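PDB 7D9E: gamma-glutamyltransferase 1 Threonine peptidase. MEROPS family T03 from Pseudomonas nitroreducens, which catalyses transfer of the gamma-glutamyl group from glutathione and related donors to amino acids or peptides, or its hydrolysis with water. Local coordinates for residues Ser73-Leu87 against Ser95-Tyr109. Numbering follows the deposited sequence.
With DON (6-diazenyl-5-oxo-L-norleucine), chain D.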
loop_
_atom_site.group_PDB
_atom_site.type_symbol
_atom_site.label_atom_id
_atom_site.label_comp_id
_atom_site.label_asym_id
_atom_site.label_seq_id
_atom_site.Cartn_x
_atom_site.Cartn_y
_atom_site.Cartn_z
ATOM N N SER B 73 0.684 -3.944 -5.090
ATOM C CA SER B 73 1.439 -2.790 -5.554
ATOM C C SER B 73 2.016 -1.982 -4.409
ATOM O O SER B 73 2.686 -0.977 -4.657
ATOM C CB SER B 73 0.550 -1.886 -6.409
ATOM O OG SER B 73 0.034 -2.583 -7.548
ATOM N N MET B 74 1.761 -2.369 -3.168
ATOM C CA MET B 74 2.164 -1.551 -2.012
ATOM C C MET B 74 3.691 -1.551 -1.939
ATOM O O MET B 74 4.342 -2.587 -2.103
ATOM C CB MET B 74 1.569 -2.220 -0.789
ATOM C CG MET B 74 0.088 -1.877 -0.577
ATOM S SD MET B 74 -0.617 -2.446 0.978
ATOM C CE MET B 74 -0.278 -4.169 1.000
ATOM N N SER B 75 4.270 -0.370 -1.706
ATOM C CA SER B 75 5.702 -0.168 -1.905
ATOM C C SER B 75 6.301 0.732 -0.832
ATOM O O SER B 75 6.892 1.768 -1.136
ATOM C CB SER B 75 5.941 0.439 -3.285
ATOM O OG SER B 75 5.413 -0.380 -4.321
ATOM N N PRO B 76 6.179 0.359 0.434
ATOM C CA PRO B 76 6.794 1.172 1.493
ATOM C C PRO B 76 8.294 1.230 1.261
ATOM O O PRO B 76 8.935 0.210 1.018
ATOM C CB PRO B 76 6.456 0.419 2.777
ATOM C CG PRO B 76 6.147 -1.013 2.316
ATOM C CD PRO B 76 5.547 -0.865 0.958
ATOM N N SER B 77 8.848 2.436 1.296
ATOM C CA SER B 77 10.200 2.654 0.822
ATOM C C SER B 77 11.006 3.510 1.785
ATOM O O SER B 77 10.476 4.385 2.477
ATOM C CB SER B 77 10.112 3.414 -0.517
ATOM O OG SER B 77 9.527 2.613 -1.549
ATOM N N ILE B 78 12.314 3.260 1.776
ATOM C CA ILE B 78 13.294 4.037 2.525
ATOM C C ILE B 78 14.486 4.274 1.605
ATOM O O ILE B 78 15.090 3.323 1.100
ATOM C CB ILE B 78 13.758 3.325 3.809
ATOM C CG1 ILE B 78 12.554 3.001 4.696
ATOM C CG2 ILE B 78 14.803 4.187 4.550
ATOM C CD1 ILE B 78 12.951 2.215 5.946
ATOM N N VAL B 79 14.836 5.537 1.394
ATOM C CA VAL B 79 16.050 5.877 0.672
ATOM C C VAL B 79 17.131 6.198 1.688
ATOM O O VAL B 79 16.880 6.897 2.682
ATOM C CB VAL B 79 15.865 7.077 -0.282
ATOM C CG1 VAL B 79 17.105 7.249 -1.138
ATOM C CG2 VAL B 79 14.636 6.885 -1.126
ATOM N N THR B 80 18.337 5.715 1.432
ATOM C CA THR B 80 19.499 5.997 2.258
ATOM C C THR B 80 20.617 6.559 1.391
ATOM O O THR B 80 20.622 6.417 0.163
ATOM C CB THR B 80 19.976 4.724 2.978
ATOM O OG1 THR B 80 20.545 3.818 2.028
ATOM C CG2 THR B 80 18.830 4.061 3.688
ATOM N N ARG B 81 21.575 7.206 2.055
ATOM C CA ARG B 81 22.811 7.645 1.425
ATOM C C ARG B 81 23.891 7.544 2.491
ATOM O O ARG B 81 23.716 8.066 3.594
ATOM C CB ARG B 81 22.672 9.080 0.908
ATOM C CG ARG B 81 23.797 9.528 0.013
ATOM C CD ARG B 81 23.548 10.916 -0.555
ATOM N NE ARG B 81 24.654 11.270 -1.428
ATOM C CZ ARG B 81 24.693 11.053 -2.739
ATOM N NH1 ARG B 81 23.671 10.514 -3.373
ATOM N NH2 ARG B 81 25.777 11.398 -3.422
ATOM N N ASP B 82 24.971 6.830 2.180
ATOM C CA ASP B 82 26.096 6.655 3.104
ATOM C C ASP B 82 25.694 5.969 4.404
ATOM O O ASP B 82 26.248 6.266 5.469
ATOM C CB ASP B 82 26.795 7.985 3.401
ATOM C CG ASP B 82 27.218 8.712 2.143
ATOM O OD1 ASP B 82 27.557 8.039 1.148
ATOM O OD2 ASP B 82 27.190 9.956 2.146
ATOM N N GLY B 83 24.742 5.045 4.345
ATOM C CA GLY B 83 24.347 4.313 5.529
ATOM C C GLY B 83 23.448 5.073 6.471
ATOM O O GLY B 83 23.252 4.637 7.616
ATOM N N HIS B 84 22.890 6.194 6.030
ATOM C CA HIS B 84 21.963 6.956 6.844
ATOM C C HIS B 84 20.691 7.206 6.058
ATOM O O HIS B 84 20.725 7.418 4.844
ATOM C CB HIS B 84 22.588 8.277 7.259
ATOM C CG HIS B 84 23.842 8.106 8.051
ATOM N ND1 HIS B 84 25.096 8.247 7.499
ATOM C CD2 HIS B 84 24.034 7.748 9.342
ATOM C CE1 HIS B 84 26.010 8.015 8.424
ATOM N NE2 HIS B 84 25.393 7.706 9.551
ATOM N N VAL B 85 19.568 7.166 6.768
ATOM C CA VAL B 85 18.287 7.431 6.142
ATOM C C VAL B 85 18.271 8.853 5.601
ATOM O O VAL B 85 18.704 9.801 6.263
ATOM C CB VAL B 85 17.173 7.218 7.175
ATOM C CG1 VAL B 85 15.841 7.679 6.630
ATOM C CG2 VAL B 85 17.113 5.752 7.576
ATOM N N SER B 86 17.747 8.996 4.392
ATOM C CA SER B 86 17.566 10.297 3.769
ATOM C C SER B 86 16.115 10.585 3.418
ATOM O O SER B 86 15.727 11.754 3.441
ATOM C CB SER B 86 18.416 10.412 2.503
ATOM O OG SER B 86 18.128 9.370 1.597
ATOM N N LEU B 87 15.303 9.570 3.106
ATOM C CA LEU B 87 13.915 9.816 2.744
ATOM C C LEU B 87 13.099 8.585 3.070
ATOM O O LEU B 87 13.515 7.471 2.750
ATOM C CB LEU B 87 13.802 10.141 1.248
ATOM C CG LEU B 87 12.422 10.614 0.763
ATOM C CD1 LEU B 87 12.117 11.993 1.326
ATOM C CD2 LEU B 87 12.368 10.612 -0.764
ATOM N N SER B 95 -2.937 0.253 -7.993
ATOM C CA SER B 95 -1.907 0.112 -9.008
ATOM C C SER B 95 -1.177 1.422 -9.304
ATOM O O SER B 95 -0.204 1.404 -10.072
ATOM C CB SER B 95 -2.504 -0.425 -10.309
ATOM O OG SER B 95 -3.500 0.458 -10.808
ATOM N N ARG B 96 -1.580 2.545 -8.697
ATOM C CA ARG B 96 -0.873 3.803 -8.854
ATOM C C ARG B 96 0.227 3.999 -7.813
ATOM O O ARG B 96 0.920 5.006 -7.842
ATOM C CB ARG B 96 -1.826 4.986 -8.697
ATOM C CG ARG B 96 -2.963 5.159 -9.733
ATOM C CD ARG B 96 -3.772 3.950 -10.077
ATOM N NE ARG B 96 -4.941 4.389 -10.848
ATOM C CZ ARG B 96 -5.857 3.606 -11.381
ATOM N NH1 ARG B 96 -5.780 2.278 -11.298
ATOM N NH2 ARG B 96 -6.857 4.163 -12.050
ATOM N N ILE B 97 0.392 3.077 -6.880
ATOM C CA ILE B 97 1.273 3.336 -5.743
ATOM C C ILE B 97 2.705 3.549 -6.198
ATOM O O ILE B 97 3.360 4.507 -5.781
ATOM C CB ILE B 97 1.177 2.191 -4.719
ATOM C CG1 ILE B 97 -0.141 2.259 -3.955
ATOM C CG2 ILE B 97 2.402 2.244 -3.762
ATOM C CD1 ILE B 97 -0.420 1.064 -3.083
ATOM N N PHE B 98 3.242 2.607 -6.985
ATOM C CA PHE B 98 4.656 2.710 -7.327
ATOM C C PHE B 98 4.892 3.770 -8.391
ATOM O O PHE B 98 5.974 4.366 -8.420
ATOM C CB PHE B 98 5.256 1.350 -7.649
ATOM C CG PHE B 98 4.513 0.548 -8.665
ATOM C CD1 PHE B 98 4.657 0.821 -10.010
ATOM C CD2 PHE B 98 3.712 -0.516 -8.262
ATOM C CE1 PHE B 98 3.981 0.067 -10.957
ATOM C CE2 PHE B 98 3.047 -1.300 -9.206
ATOM C CZ PHE B 98 3.191 -0.997 -10.556
ATOM N N THR B 99 3.909 4.053 -9.258
ATOM C CA THR B 99 4.108 5.184 -10.160
ATOM C C THR B 99 4.065 6.506 -9.403
ATOM O O THR B 99 4.778 7.454 -9.782
ATOM C CB THR B 99 3.122 5.191 -11.333
ATOM O OG1 THR B 99 1.795 5.337 -10.856
ATOM C CG2 THR B 99 3.280 3.924 -12.200
ATOM N N SER B 100 3.249 6.599 -8.340
ATOM C CA SER B 100 3.265 7.831 -7.544
ATOM C C SER B 100 4.576 7.991 -6.779
ATOM O O SER B 100 5.128 9.094 -6.721
ATOM C CB SER B 100 2.096 7.898 -6.584
ATOM O OG SER B 100 0.910 8.394 -7.216
ATOM N N ILE B 101 5.085 6.908 -6.186
ATOM C CA ILE B 101 6.386 6.983 -5.525
ATOM C C ILE B 101 7.477 7.409 -6.509
ATOM O O ILE B 101 8.316 8.269 -6.190
ATOM C CB ILE B 101 6.704 5.659 -4.833
ATOM C CG1 ILE B 101 5.775 5.505 -3.646
ATOM C CG2 ILE B 101 8.184 5.615 -4.400
ATOM C CD1 ILE B 101 5.790 4.167 -2.994
ATOM N N PHE B 102 7.479 6.823 -7.714
ATOM C CA PHE B 102 8.442 7.180 -8.750
ATOM C C PHE B 102 8.388 8.666 -9.054
ATOM O O PHE B 102 9.430 9.316 -9.165
ATOM C CB PHE B 102 8.115 6.354 -9.994
ATOM C CG PHE B 102 8.975 6.626 -11.203
ATOM C CD1 PHE B 102 10.366 6.651 -11.129
ATOM C CD2 PHE B 102 8.379 6.760 -12.448
ATOM C CE1 PHE B 102 11.124 6.818 -12.280
ATOM C CE2 PHE B 102 9.144 6.941 -13.584
ATOM C CZ PHE B 102 10.501 6.964 -13.492
ATOM N N GLN B 103 7.178 9.221 -9.193
ATOM C CA GLN B 103 7.058 10.645 -9.480
ATOM C C GLN B 103 7.606 11.474 -8.332
ATOM O O GLN B 103 8.346 12.429 -8.556
ATOM C CB GLN B 103 5.600 10.998 -9.791
ATOM C CG GLN B 103 5.192 10.533 -11.199
ATOM C CD GLN B 103 3.697 10.583 -11.422
ATOM O OE1 GLN B 103 3.163 11.579 -11.936
ATOM N NE2 GLN B 103 3.009 9.516 -11.040
ATOM N N VAL B 104 7.289 11.108 -7.093
ATOM C CA VAL B 104 7.822 11.874 -5.975
ATOM C C VAL B 104 9.348 11.801 -5.950
ATOM O O VAL B 104 10.026 12.811 -5.702
ATOM C CB VAL B 104 7.186 11.451 -4.642
ATOM C CG1 VAL B 104 7.864 12.152 -3.467
ATOM C CG2 VAL B 104 5.684 11.761 -4.624
ATOM N N LEU B 105 9.914 10.606 -6.194
ATOM C CA LEU B 105 11.370 10.475 -6.234
ATOM C C LEU B 105 11.963 11.338 -7.339
ATOM O O LEU B 105 13.007 11.984 -7.149
ATOM C CB LEU B 105 11.767 9.010 -6.428
ATOM C CG LEU B 105 11.448 8.089 -5.258
ATOM C CD1 LEU B 105 11.701 6.637 -5.686
ATOM C CD2 LEU B 105 12.280 8.419 -4.042
ATOM N N ASN B 106 11.333 11.337 -8.518
ATOM C CA ASN B 106 11.818 12.204 -9.589
ATOM C C ASN B 106 11.779 13.669 -9.160
ATOM O O ASN B 106 12.707 14.429 -9.440
ATOM C CB ASN B 106 10.966 12.041 -10.847
ATOM C CG ASN B 106 11.121 10.673 -11.489
ATOM O OD1 ASN B 106 12.024 9.914 -11.163
ATOM N ND2 ASN B 106 10.275 10.402 -12.461
ATOM N N ASN B 107 10.718 14.067 -8.467
ATOM C CA ASN B 107 10.573 15.464 -8.057
ATOM C C ASN B 107 11.649 15.866 -7.060
ATOM O O ASN B 107 12.182 16.983 -7.130
ATOM C CB ASN B 107 9.182 15.632 -7.452
ATOM C CG ASN B 107 8.092 15.427 -8.472
ATOM O OD1 ASN B 107 8.373 15.303 -9.668
ATOM N ND2 ASN B 107 6.844 15.405 -8.021
ATOM N N VAL B 108 11.971 14.976 -6.121
ATOM C CA VAL B 108 13.006 15.263 -5.132
ATOM C C VAL B 108 14.397 15.199 -5.748
ATOM O O VAL B 108 15.222 16.088 -5.527
ATOM C CB VAL B 108 12.876 14.287 -3.945
ATOM C CG1 VAL B 108 14.073 14.415 -3.017
ATOM C CG2 VAL B 108 11.581 14.506 -3.194
ATOM N N TYR B 109 14.697 14.132 -6.496
ATOM C CA TYR B 109 16.069 13.830 -6.895
ATOM C C TYR B 109 16.468 14.363 -8.259
ATOM O O TYR B 109 17.666 14.554 -8.507
ATOM C CB TYR B 109 16.322 12.312 -6.827
ATOM C CG TYR B 109 16.390 11.827 -5.414
ATOM C CD1 TYR B 109 17.573 11.940 -4.706
ATOM C CD2 TYR B 109 15.304 11.270 -4.779
ATOM C CE1 TYR B 109 17.671 11.519 -3.399
ATOM C CE2 TYR B 109 15.379 10.867 -3.460
ATOM C CZ TYR B 109 16.561 10.976 -2.778
ATOM O OH TYR B 109 16.702 10.593 -1.478
HETATM O O DON D . -2.183 -4.474 -2.325
HETATM C C DON D . -2.564 -3.659 -3.324
HETATM O OXT DON D . -1.755 -3.367 -4.199
HETATM C CA DON D . -3.967 -3.122 -3.111
HETATM N N DON D . -4.831 -4.117 -2.514
HETATM C CB DON D . -3.707 -1.815 -2.333
HETATM C C1E DON D . -4.977 -1.188 -1.843
HETATM C C1D DON D . -4.644 0.197 -1.351
HETATM O O1J DON D . -3.483 0.635 -1.344
HETATM O O HOH W 1 19.272 10.426 -0.647
#
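Ile97 and Ile101, one helical turn apart, press their branches into the backbone troughs of the irregular run Ser73-Ser77 that leads into strand 77-81. CG2 of Ile97 sits 3.4 Å from Ser73 O, while its CD1 rests against both CA and CG of Met74, the two side chains running side by side. One turn on, Ile101 sends CD1 into the hollow beside Ser75, 3.2 Å from the carbonyl O and 3.7 Å from CB. That trough is braced from within: Ser75 OG donates to Ser73 O and Ser77 OG to Ser75 O, both from above the carbonyl planes. With CG between its backbone N and carbonyl carbon (chi1 52°), Phe98 swings its ring toward Ser73, whose OG lies 3.7 Å from CE2; Ser75 OG lies beside Phe98 CB, near the ring plane at its edge. This is the alpha/beta packing of an N-terminal nucleophile hydrolase, helix 97-109 lying against the sheet at 24° to strand 77-81. A classic beta bulge sets Ser86 and Leu87 opposite Val79 in the hairpin of strands 77-81 and 84-90, and here the helix presents Leu105 and Tyr109. Leu105 CD2 abuts the notch between Val79 CG2 and Leu87 CD2, touching both; Leu87 CD2 also packs against Tyr109 CE2, and Tyr109 OH is 3.4 Å from Val79 CG1. A water links that OH to Ser86 OG. At the other end the contact lines the ligand pocket: Ser73 N donates a nearly straight 2.7 Å bond to DON OXT, and Ile97 CD1 approaches DON O1J to 3.5 Å.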